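Local coordinates for protein PKS (Streptomyces albus, PDB 4OQJ) that probably acts as a ketosynthase in oxazolomycin biosynthesis, joining carrier-protein-bound acyl units by decarboxylative condensation to extend a polyketide chain, at residues 194-199 with 376-381; 288-293 with 440-445; 327-332 with 434-439. One frame throughout, in Å; residues are numbered along the deposited sequence.

Contact 1 of 3, residues 194-199 with 376-381; sequences STSLVA and AGMAGL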
loop_
_atom_site.group_PDB
_atom_site.type_symbol
_atom_site.label_atom_id
_atom_site.label_comp_id
_atom_site.label_asym_id
_atom_site.label_seq_id
_atom_site.Cartn_x
_atom_site.Cartn_y
_atom_site.Cartn_z
ATOM N N SER A 194 8.697 9.233 -2.743
ATOM C CA SER A 194 8.777 7.986 -3.509
ATOM C C SER A 194 7.430 7.323 -3.773
ATOM O O SER A 194 7.369 6.260 -4.417
ATOM C CB SER A 194 9.695 7.000 -2.786
ATOM O OG SER A 194 9.255 6.784 -1.461
ATOM N N THR A 195 6.352 7.952 -3.305
ATOM C CA THR A 195 5.003 7.400 -3.439
ATOM C C THR A 195 4.691 6.811 -4.814
ATOM O O THR A 195 4.135 5.723 -4.909
ATOM C CB THR A 195 3.935 8.486 -3.132
ATOM O OG1 THR A 195 4.009 8.844 -1.744
ATOM C CG2 THR A 195 2.536 7.998 -3.466
ATOM N N SER A 196 5.043 7.526 -5.883
ATOM C CA SER A 196 4.700 7.079 -7.228
ATOM C C SER A 196 5.214 5.707 -7.571
ATOM O O SER A 196 4.474 4.888 -8.121
ATOM C CB SER A 196 5.247 8.056 -8.289
ATOM O OG SER A 196 4.510 9.256 -8.320
ATOM N N LEU A 197 6.501 5.480 -7.346
ATOM C CA LEU A 197 7.099 4.201 -7.720
ATOM C C LEU A 197 6.761 3.083 -6.744
ATOM O O LEU A 197 6.695 1.928 -7.136
ATOM C CB LEU A 197 8.606 4.356 -7.853
ATOM C CG LEU A 197 9.069 5.376 -8.905
ATOM C CD1 LEU A 197 10.587 5.275 -9.093
ATOM C CD2 LEU A 197 8.339 5.217 -10.253
ATOM N N VAL A 198 6.525 3.414 -5.482
ATOM C CA VAL A 198 5.984 2.429 -4.544
ATOM C C VAL A 198 4.599 1.967 -5.015
ATOM O O VAL A 198 4.305 0.775 -4.992
ATOM C CB VAL A 198 5.920 2.988 -3.106
ATOM C CG1 VAL A 198 5.247 2.001 -2.156
ATOM C CG2 VAL A 198 7.331 3.316 -2.601
ATOM N N ALA A 199 3.758 2.891 -5.484
ATOM C CA ALA A 199 2.444 2.507 -5.979
ATOM C C ALA A 199 2.613 1.581 -7.180
ATOM O O ALA A 199 1.916 0.565 -7.302
ATOM C CB ALA A 199 1.625 3.732 -6.352
ATOM N N ALA A 376 6.518 12.836 -8.029
ATOM C CA ALA A 376 7.824 12.996 -8.678
ATOM C C ALA A 376 8.178 11.764 -9.491
ATOM O O ALA A 376 8.698 11.869 -10.594
ATOM C CB ALA A 376 8.907 13.274 -7.648
ATOM N N GLY A 377 7.880 10.592 -8.937
ATOM C CA GLY A 377 8.172 9.346 -9.604
ATOM C C GLY A 377 7.364 9.149 -10.869
ATOM O O GLY A 377 7.823 8.459 -11.788
HETATM N N MSE A 378 6.162 9.720 -10.929
HETATM C CA MSE A 378 5.363 9.645 -12.163
HETATM C C MSE A 378 6.022 10.473 -13.261
HETATM O O MSE A 378 6.116 10.045 -14.404
HETATM C CB MSE A 378 3.924 10.152 -11.948
HETATM C CG MSE A 378 2.929 9.132 -11.385
HETATM SE SE MSE A 378 2.711 7.558 -12.530
HETATM C CE MSE A 378 3.625 6.532 -11.283
ATOM N N ALA A 379 6.480 11.666 -12.914
ATOM C CA ALA A 379 7.143 12.507 -13.895
ATOM C C ALA A 379 8.407 11.794 -14.412
ATOM O O ALA A 379 8.687 11.795 -15.612
ATOM C CB ALA A 379 7.483 13.867 -13.294
ATOM N N GLY A 380 9.129 11.133 -13.518
ATOM C CA GLY A 380 10.346 10.416 -13.899
ATOM C C GLY A 380 10.077 9.163 -14.743
ATOM O O GLY A 380 10.755 8.918 -15.736
ATOM N N LEU A 381 9.089 8.367 -14.339
ATOM C CA LEU A 381 8.762 7.131 -15.043
ATOM C C LEU A 381 8.167 7.427 -16.418
ATOM O O LEU A 381 8.552 6.806 -17.417
ATOM C CB LEU A 381 7.795 6.281 -14.213
ATOM C CG LEU A 381 7.296 4.964 -14.830
ATOM C CD1 LEU A 381 8.446 4.067 -15.267
ATOM C CD2 LEU A 381 6.410 4.237 -13.836
HETATM O O HOH W 1 6.966 9.892 -6.249
#
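Ser196 presses on Gly377 where the first turns of helices 195-209 and 376-390 come together, their local axes 7.6 Å apart and inclined at 70°. The packing is tight: Ser196 CB lies 3.5 Å from Gly377 CA, an approach possible because no side chain intervenes on the glycine. Beside this pair, the branched end of Leu197 turns to the second helix and puts CD2 3.6 Å from Gly377 O and 4.1 Å from Leu381 CB. On the other flank Met378, present as selenomethionine, bends at chi2 (-60°) and again at chi3, which brings CE within 3.7 Å of Ser196 O. The polar links are few. Water 1 sits in the cleft and accepts from Ser196 N at 3.1 Å and from Gly377 N at 2.9 Å. Ser196 OG, held beside its own backbone N (chi1 -73°), is hydrogen-bonded to Thr374 O just ahead of the second helix. Leu197 also touches Val433 and Ser435 of strand 430-436, which places the helix pair against the central sheet. Amide N-H groups at two buried helix starts are thus satisfied by one water, while small residues and hydrocarbon ends supply the rest of the fit.

Contact 2 of 3, residues 288-293 with 440-445; sequences NNDGSD and GTNAHV. With K (potassium ion), chain B.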
loop_
_atom_site.group_PDB
_atom_site.type_symbol
_atom_site.label_atom_id
_atom_site.label_comp_id
_atom_site.label_asym_id
_atom_site.label_seq_id
_atom_site.Cartn_x
_atom_site.Cartn_y
_atom_site.Cartn_z
ATOM N N ASN A 288 12.725 -0.556 -0.640
ATOM C CA ASN A 288 13.288 -0.833 0.659
ATOM C C ASN A 288 13.190 0.421 1.532
ATOM O O ASN A 288 12.593 1.427 1.124
ATOM C CB ASN A 288 14.738 -1.341 0.527
ATOM C CG ASN A 288 15.722 -0.255 0.114
ATOM O OD1 ASN A 288 15.392 0.919 0.101
ATOM N ND2 ASN A 288 16.956 -0.654 -0.207
ATOM N N ASN A 289 13.719 0.347 2.741
ATOM C CA ASN A 289 13.856 1.539 3.574
ATOM C C ASN A 289 15.263 1.588 4.129
ATOM O O ASN A 289 15.877 0.540 4.394
ATOM C CB ASN A 289 12.819 1.562 4.701
ATOM C CG ASN A 289 12.811 2.877 5.462
ATOM O OD1 ASN A 289 13.657 3.117 6.341
ATOM N ND2 ASN A 289 11.867 3.743 5.124
ATOM N N ASP A 290 15.772 2.802 4.324
ATOM C CA ASP A 290 17.110 3.006 4.891
ATOM C C ASP A 290 17.274 2.420 6.288
ATOM O O ASP A 290 18.384 2.046 6.696
ATOM C CB ASP A 290 17.433 4.497 4.961
ATOM C CG ASP A 290 17.548 5.132 3.597
ATOM O OD1 ASP A 290 17.841 4.402 2.632
ATOM O OD2 ASP A 290 17.343 6.358 3.501
ATOM N N GLY A 291 16.178 2.367 7.042
ATOM C CA GLY A 291 16.265 1.951 8.423
ATOM C C GLY A 291 16.980 3.025 9.224
ATOM O O GLY A 291 16.882 4.213 8.895
ATOM N N SER A 292 17.703 2.616 10.259
ATOM C CA SER A 292 18.230 3.551 11.245
ATOM C C SER A 292 19.621 4.078 10.910
ATOM O O SER A 292 20.043 5.091 11.460
ATOM C CB SER A 292 18.293 2.891 12.632
ATOM O OG SER A 292 16.983 2.612 13.117
ATOM N N ASP A 293 20.343 3.386 10.039
ATOM C CA ASP A 293 21.794 3.619 9.934
ATOM C C ASP A 293 22.099 4.811 9.008
ATOM O O ASP A 293 22.503 4.657 7.852
ATOM C CB ASP A 293 22.486 2.350 9.450
ATOM C CG ASP A 293 24.002 2.465 9.458
ATOM O OD1 ASP A 293 24.536 3.395 10.105
ATOM O OD2 ASP A 293 24.654 1.610 8.819
ATOM N N GLY A 440 12.889 7.761 4.074
ATOM C CA GLY A 440 13.846 6.740 3.689
ATOM C C GLY A 440 13.322 5.546 2.919
ATOM O O GLY A 440 14.048 4.565 2.769
ATOM N N THR A 441 12.088 5.598 2.426
ATOM C CA THR A 441 11.618 4.498 1.588
ATOM C C THR A 441 12.056 4.780 0.154
ATOM O O THR A 441 11.719 5.816 -0.423
ATOM C CB THR A 441 10.106 4.293 1.697
ATOM O OG1 THR A 441 9.832 3.652 2.946
ATOM C CG2 THR A 441 9.579 3.395 0.563
ATOM N N ASN A 442 12.845 3.845 -0.384
ATOM C CA ASN A 442 13.458 3.952 -1.697
ATOM C C ASN A 442 12.816 3.019 -2.688
ATOM O O ASN A 442 12.427 1.927 -2.330
ATOM C CB ASN A 442 14.938 3.615 -1.617
ATOM C CG ASN A 442 15.653 4.393 -0.538
ATOM O OD1 ASN A 442 15.567 5.609 -0.498
ATOM N ND2 ASN A 442 16.369 3.686 0.352
ATOM N N ALA A 443 12.739 3.442 -3.944
ATOM C CA ALA A 443 12.194 2.621 -5.006
ATOM C C ALA A 443 13.028 2.770 -6.273
ATOM O O ALA A 443 13.582 3.843 -6.541
ATOM C CB ALA A 443 10.768 3.000 -5.278
ATOM N N HIS A 444 13.132 1.686 -7.033
ATOM C CA HIS A 444 13.796 1.706 -8.337
ATOM C C HIS A 444 13.056 0.740 -9.254
ATOM O O HIS A 444 12.690 -0.360 -8.848
ATOM C CB HIS A 444 15.270 1.330 -8.210
ATOM C CG HIS A 444 16.081 1.551 -9.458
ATOM N ND1 HIS A 444 16.618 2.779 -9.795
ATOM C CD2 HIS A 444 16.462 0.693 -10.437
ATOM C CE1 HIS A 444 17.310 2.659 -10.920
ATOM N NE2 HIS A 444 17.239 1.403 -11.322
ATOM N N VAL A 445 12.816 1.179 -10.480
ATOM C CA VAL A 445 12.041 0.440 -11.469
ATOM C C VAL A 445 12.881 0.262 -12.743
ATOM O O VAL A 445 13.538 1.209 -13.212
ATOM C CB VAL A 445 10.737 1.183 -11.779
ATOM C CG1 VAL A 445 9.965 0.542 -12.936
ATOM C CG2 VAL A 445 9.891 1.250 -10.533
HETATM K K K B . 19.911 7.236 13.210
HETATM O O HOH W 2 16.983 7.222 1.045
HETATM O O HOH W 3 20.845 10.057 14.355
HETATM O O HOH W 4 17.255 6.180 14.189
HETATM O O HOH W 5 20.755 5.459 15.300
HETATM O O HOH W 6 22.883 6.176 13.232
#
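Asn288 and Asn442 face each other as an antiparallel hydrogen-bonded pair in the central sheet of the thiolase-like ketosynthase fold, joining strands 280-289 and 441-448. Backbone bonds run both ways: Asn288 N gives to Asn442 O at 3.0 Å, and Asn442 N to Asn288 O at 2.9 Å. Asn289 and Thr441 follow as a non-hydrogen-bonded pair, and past them Asp290 N donates to Gly440 O where strand 280-289 ends and strand 441-448 begins. Side-chain amides extend the ladder. On the face carrying Asn288 and Asn442, Asn442 ND2 gives to Asn288 OD1 at 2.9 Å and, beyond the strand end, to Asp290 OD1 at 2.8 Å; the amide planes of Asn288 and Asn442 stand 71° apart, whereas Asp290 OD1 is met from above the carboxylate plane. Asp290 also forms a salt bridge to Lys294. On the other face Asn289 ND2 gives to Thr441 OG1 at 3.0 Å, the hydroxyl lying in the amide plane; that hydroxyl is further bonded to Ser186 O of the second subunit. Asn289 OD1 meanwhile accepts from Gly291 N, an Asx turn that leads the chain off the sheet. There Ser292 O, with Lys294 O, Tyr178 OH of the second subunit and waters, binds a potassium ion at the dimer boundary. Water 2 donates to Asp290 OD2 and Asn442 OD1, both at 2.6 Å.

Contact 3 of 3, residues 327-332 with 434-439; sequences EAHGTA and SSFGIG. With GOL (glycerol), chain D.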
loop_
_atom_site.group_PDB
_atom_site.type_symbol
_atom_site.label_atom_id
_atom_site.label_comp_id
_atom_site.label_asym_id
_atom_site.label_seq_id
_atom_site.Cartn_x
_atom_site.Cartn_y
_atom_site.Cartn_z
ATOM N N GLU A 327 17.122 7.462 -14.944
ATOM C CA GLU A 327 16.396 8.631 -14.507
ATOM C C GLU A 327 16.592 8.715 -13.002
ATOM O O GLU A 327 15.994 7.956 -12.239
ATOM C CB GLU A 327 14.914 8.546 -14.896
ATOM C CG GLU A 327 13.989 9.628 -14.288
ATOM C CD GLU A 327 14.266 11.051 -14.810
ATOM O OE1 GLU A 327 14.985 11.216 -15.819
ATOM O OE2 GLU A 327 13.745 12.008 -14.200
ATOM N N ALA A 328 17.459 9.635 -12.606
ATOM C CA ALA A 328 17.815 9.871 -11.220
ATOM C C ALA A 328 16.687 10.530 -10.447
ATOM O O ALA A 328 15.826 11.194 -11.020
ATOM C CB ALA A 328 19.037 10.738 -11.155
ATOM N N HIS A 329 16.694 10.336 -9.136
ATOM C CA HIS A 329 15.827 11.106 -8.259
ATOM C C HIS A 329 16.154 12.588 -8.468
ATOM O O HIS A 329 15.267 13.423 -8.663
ATOM C CB HIS A 329 16.040 10.661 -6.814
ATOM C CG HIS A 329 15.164 11.359 -5.836
ATOM N ND1 HIS A 329 13.790 11.340 -5.921
ATOM C CD2 HIS A 329 15.471 12.099 -4.744
ATOM C CE1 HIS A 329 13.282 12.042 -4.923
ATOM N NE2 HIS A 329 14.280 12.515 -4.197
ATOM N N GLY A 330 17.446 12.897 -8.434
ATOM C CA GLY A 330 17.978 14.081 -9.099
ATOM C C GLY A 330 17.478 15.435 -8.625
ATOM O O GLY A 330 17.005 16.239 -9.428
ATOM N N THR A 331 17.625 15.711 -7.335
ATOM C CA THR A 331 17.082 16.939 -6.745
ATOM C C THR A 331 18.054 18.120 -6.712
ATOM O O THR A 331 17.678 19.216 -6.282
ATOM C CB THR A 331 16.625 16.683 -5.317
ATOM O OG1 THR A 331 17.720 16.133 -4.574
ATOM C CG2 THR A 331 15.463 15.723 -5.326
ATOM N N ALA A 332 19.290 17.895 -7.156
ATOM C CA ALA A 332 20.291 18.960 -7.278
ATOM C C ALA A 332 20.747 19.569 -5.948
ATOM O O ALA A 332 21.037 20.767 -5.881
ATOM C CB ALA A 332 19.760 20.081 -8.203
ATOM N N SER A 434 14.689 5.946 -10.545
ATOM C CA SER A 434 14.795 6.013 -9.088
ATOM C C SER A 434 13.872 7.039 -8.466
ATOM O O SER A 434 13.613 8.093 -9.040
ATOM C CB SER A 434 16.229 6.351 -8.679
ATOM O OG SER A 434 17.104 5.307 -9.049
ATOM N N SER A 435 13.419 6.749 -7.256
ATOM C CA SER A 435 12.707 7.730 -6.449
ATOM C C SER A 435 12.946 7.444 -4.967
ATOM O O SER A 435 12.646 6.351 -4.496
ATOM C CB SER A 435 11.222 7.706 -6.792
ATOM O OG SER A 435 10.557 8.804 -6.216
ATOM N N PHE A 436 13.487 8.429 -4.241
ATOM C CA PHE A 436 13.840 8.273 -2.830
ATOM C C PHE A 436 13.085 9.266 -1.953
ATOM O O PHE A 436 13.183 10.472 -2.141
ATOM C CB PHE A 436 15.341 8.463 -2.629
ATOM C CG PHE A 436 16.174 7.693 -3.600
ATOM C CD1 PHE A 436 15.922 6.354 -3.837
ATOM C CD2 PHE A 436 17.198 8.309 -4.297
ATOM C CE1 PHE A 436 16.700 5.641 -4.735
ATOM C CE2 PHE A 436 17.972 7.596 -5.206
ATOM C CZ PHE A 436 17.725 6.275 -5.420
ATOM N N GLY A 437 12.322 8.754 -0.997
ATOM C CA GLY A 437 11.473 9.603 -0.175
ATOM C C GLY A 437 12.073 10.115 1.124
ATOM O O GLY A 437 12.939 9.485 1.724
ATOM N N ILE A 438 11.592 11.272 1.571
ATOM C CA ILE A 438 11.781 11.675 2.959
ATOM C C ILE A 438 11.188 10.572 3.831
ATOM O O ILE A 438 10.071 10.144 3.596
ATOM C CB ILE A 438 11.100 13.018 3.270
ATOM C CG1 ILE A 438 11.749 14.133 2.454
ATOM C CG2 ILE A 438 11.184 13.336 4.757
ATOM C CD1 ILE A 438 13.235 14.355 2.764
ATOM N N GLY A 439 11.953 10.110 4.808
ATOM C CA GLY A 439 11.549 8.996 5.650
ATOM C C GLY A 439 12.223 7.704 5.223
ATOM O O GLY A 439 12.120 6.664 5.901
HETATM C C1 GOL D . 13.309 14.968 -1.495
HETATM O O1 GOL D . 12.930 13.971 -2.412
HETATM C C2 GOL D . 14.670 14.606 -0.916
HETATM O O2 GOL D . 15.143 15.649 -0.095
HETATM C C3 GOL D . 14.602 13.316 -0.110
HETATM O O3 GOL D . 15.224 12.275 -0.834
HETATM O O HOH W 7 11.512 10.914 -7.703
#
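The Glu-Ala-His-Gly-Thr segment leaving strand 325-327 packs on the end of strand 430-436, with His329 laid against Ser435 and Phe436. Where the two strands still run side by side and parallel, Ser434 N donates to Glu327 O at 2.9 Å, nearly straight at 172° and almost in line with the carbonyl bond. Beyond it the contact belongs to the imidazole. CG of His329 stands anti to the backbone N (chi1 -178°), which carries the ring over the strand until Phe436 N lies 3.4 Å above one face, toward the rim. The phenyl ring meets the base of the histidine instead, its CD2 3.6 Å from His329 CB, the two ring planes being 53° apart. Water 7 lies in the imidazole plane and links His329 ND1 (2.9 Å) to Ser435 OG (2.8 Å), tending to fix the ring's rotation. At NE2 a glycerol, probably from the crystallisation liquor, is hydrogen-bonded through O1 at 2.7 Å; its O3 donates to Phe436 O, and it also bonds to His371 NE2. Ile438 touches both the glycerol and Cys193. This grouping is consistent with the Cys-His-His catalytic triad of thiolase-fold ketosynthases, with Cys193, His329 and His371 its probable members.

In the fold
All three contacts are buried, lie in the ketosynthase part of the chain and touch the second subunit. Contacts 2 and 3 share the central sheet, since strands 430-436 and 441-448 are neighbours: Ala443 N bonds to Ser435 O, and His444 ND1 pairs with Ser434 OG. Contact 1 packs its helices on these strands, Leu197 meeting Ala443, while Ser194 OG reaches Thr441 O. It lies closest to the chain's centre, about 16 Å away, and is mostly close-packed and apolar. Contact 2, about 30 Å away, is a polar network with the most extensive reach to the second subunit, sharing a potassium ion with it. Contact 3, only about 9 Å from contact 1 between centres, turns a water-linked histidine toward the probable active-site pocket, where a glycerol is bound.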